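Local coordinates for protein amidohydrolase (Thermotoga maritima, PDB 3OOQ) that probably acts as a hydrolase of the amidohydrolase family, possibly with allantoinase activity, though its natural substrate is uncertain, at residues F[85-90]-F[123-128]. Numbering follows the deposited sequence.
Sequences DPVTPH and NPVGGQ
T88 and N123 meet almost at right angles, and the threonine hydroxyl lies between two groups of the 123-128 segment. N123 ND2 donates to T88 OG1 at 3.0 Å in a bent bond (N-H...O 134°), with the oxygen close to the amide plane, and OG1 passes its own hydrogen to G126 O, which it approaches from above the carbonyl plane. A chi1 of 60° sets OG1 between the backbone N and the carbonyl carbon, from where it faces both partners. ND2 also donates to E82 O, and the other end of the N123 amide is fixed by Y162, whose hydroxyl bonds OD1. A valine in place of T88 would probably leave G126 O without this donor and the N123 amide with one acceptor fewer. Beside this polar group the backbones pair through V125 N to P86 O (3.0 Å) and T88 N to V125 O (2.8 Å). With chi1 at -172°, V125 turns CG1 obliquely onto the P89 ring, 3.7 Å from P89 CB, while P86 CB packs against P124 CD at 3.7 Å. V87 and P124 also touch V178 of helix 172-198. Further along, Q128 NE2 reaches P89 O at 3.0 Å in the carbonyl plane, on a lone pair, and a water links the same nitrogen to H90 O. An Asx turn, V87 N to D85 OD2, and a single beta bridge, V87 with V125, mark where the loop between strand 54-64 and helix 103-108 packs against the start of strand 125-133 in the TIM-barrel-type amidohydrolase domain.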
loop_
_atom_site.group_PDB
_atom_site.type_symbol
_atom_site.label_atom_id
_atom_site.label_comp_id
_atom_site.label_asym_id
_atom_site.label_seq_id
_atom_site.Cartn_x
_atom_site.Cartn_y
_atom_site.Cartn_z
ATOM N N ASP F 85 10.598 15.673 -8.521
ATOM C CA ASP F 85 11.904 15.535 -9.152
ATOM C C ASP F 85 12.825 16.547 -8.469
ATOM O O ASP F 85 12.506 17.744 -8.440
ATOM C CB ASP F 85 11.788 15.835 -10.661
ATOM C CG ASP F 85 13.096 15.624 -11.412
ATOM O OD1 ASP F 85 13.040 15.425 -12.639
ATOM O OD2 ASP F 85 14.182 15.680 -10.817
ATOM N N PRO F 86 13.961 16.083 -7.905
ATOM C CA PRO F 86 14.768 17.028 -7.117
ATOM C C PRO F 86 15.536 18.052 -7.974
ATOM O O PRO F 86 16.123 18.973 -7.426
ATOM C CB PRO F 86 15.726 16.108 -6.319
ATOM C CG PRO F 86 15.812 14.865 -7.112
ATOM C CD PRO F 86 14.505 14.710 -7.863
ATOM N N VAL F 87 15.514 17.896 -9.302
ATOM C CA VAL F 87 16.232 18.793 -10.213
ATOM C C VAL F 87 15.293 19.292 -11.308
ATOM O O VAL F 87 15.187 18.676 -12.372
ATOM C CB VAL F 87 17.452 18.088 -10.851
ATOM C CG1 VAL F 87 18.290 19.064 -11.678
ATOM C CG2 VAL F 87 18.332 17.442 -9.795
ATOM N N THR F 88 14.607 20.400 -11.043
ATOM C CA THR F 88 13.737 21.024 -12.031
ATOM C C THR F 88 14.122 22.483 -12.366
ATOM O O THR F 88 13.285 23.385 -12.268
ATOM C CB THR F 88 12.256 20.959 -11.595
ATOM O OG1 THR F 88 12.096 21.646 -10.346
ATOM C CG2 THR F 88 11.784 19.510 -11.439
ATOM N N PRO F 89 15.373 22.716 -12.815
ATOM C CA PRO F 89 15.804 24.083 -13.175
ATOM C C PRO F 89 15.016 24.693 -14.332
ATOM O O PRO F 89 14.938 25.911 -14.431
ATOM C CB PRO F 89 17.261 23.895 -13.612
ATOM C CG PRO F 89 17.363 22.449 -14.004
ATOM C CD PRO F 89 16.413 21.708 -13.123
ATOM N N HIS F 90 14.457 23.842 -15.193
ATOM C CA HIS F 90 13.758 24.265 -16.406
ATOM C C HIS F 90 12.365 24.853 -16.160
ATOM O O HIS F 90 11.837 25.532 -17.036
ATOM C CB HIS F 90 13.631 23.071 -17.376
ATOM C CG HIS F 90 12.814 21.944 -16.823
ATOM N ND1 HIS F 90 13.066 21.384 -15.590
ATOM C CD2 HIS F 90 11.730 21.299 -17.318
ATOM C CE1 HIS F 90 12.183 20.436 -15.349
ATOM N NE2 HIS F 90 11.360 20.362 -16.382
ATOM N N ASN F 123 12.809 21.400 -3.706
ATOM C CA ASN F 123 13.825 20.769 -4.551
ATOM C C ASN F 123 15.227 21.304 -4.350
ATOM O O ASN F 123 15.394 22.519 -4.245
ATOM C CB ASN F 123 13.489 20.937 -6.026
ATOM C CG ASN F 123 12.200 20.249 -6.417
ATOM O OD1 ASN F 123 11.637 19.491 -5.642
ATOM N ND2 ASN F 123 11.731 20.516 -7.627
ATOM N N PRO F 124 16.235 20.400 -4.332
ATOM C CA PRO F 124 17.629 20.849 -4.392
ATOM C C PRO F 124 17.807 21.912 -5.485
ATOM O O PRO F 124 18.423 22.946 -5.221
ATOM C CB PRO F 124 18.396 19.558 -4.681
ATOM C CG PRO F 124 17.607 18.492 -3.896
ATOM C CD PRO F 124 16.134 18.949 -4.055
ATOM N N VAL F 125 17.249 21.664 -6.676
ATOM C CA VAL F 125 17.207 22.650 -7.770
ATOM C C VAL F 125 15.752 22.817 -8.185
ATOM O O VAL F 125 15.169 21.921 -8.798
ATOM C CB VAL F 125 18.078 22.241 -8.996
ATOM C CG1 VAL F 125 18.142 23.397 -10.023
ATOM C CG2 VAL F 125 19.515 21.868 -8.569
ATOM N N GLY F 126 15.166 23.962 -7.850
ATOM C CA GLY F 126 13.714 24.146 -7.947
ATOM C C GLY F 126 13.123 24.785 -9.211
ATOM O O GLY F 126 11.978 24.496 -9.568
ATOM N N GLY F 127 13.884 25.648 -9.884
ATOM C CA GLY F 127 13.369 26.360 -11.060
ATOM C C GLY F 127 13.697 27.843 -11.076
ATOM O O GLY F 127 14.432 28.329 -10.215
ATOM N N GLN F 128 13.137 28.571 -12.041
ATOM C CA GLN F 128 13.546 29.957 -12.284
ATOM C C GLN F 128 12.628 30.975 -11.649
ATOM O O GLN F 128 11.407 30.819 -11.666
ATOM C CB GLN F 128 13.660 30.248 -13.788
ATOM C CG GLN F 128 14.661 29.361 -14.491
ATOM C CD GLN F 128 14.356 29.216 -15.958
ATOM O OE1 GLN F 128 14.246 30.202 -16.676
ATOM N NE2 GLN F 128 14.205 27.978 -16.412
HETATM O O HOH W 1 13.358 27.000 -19.136
#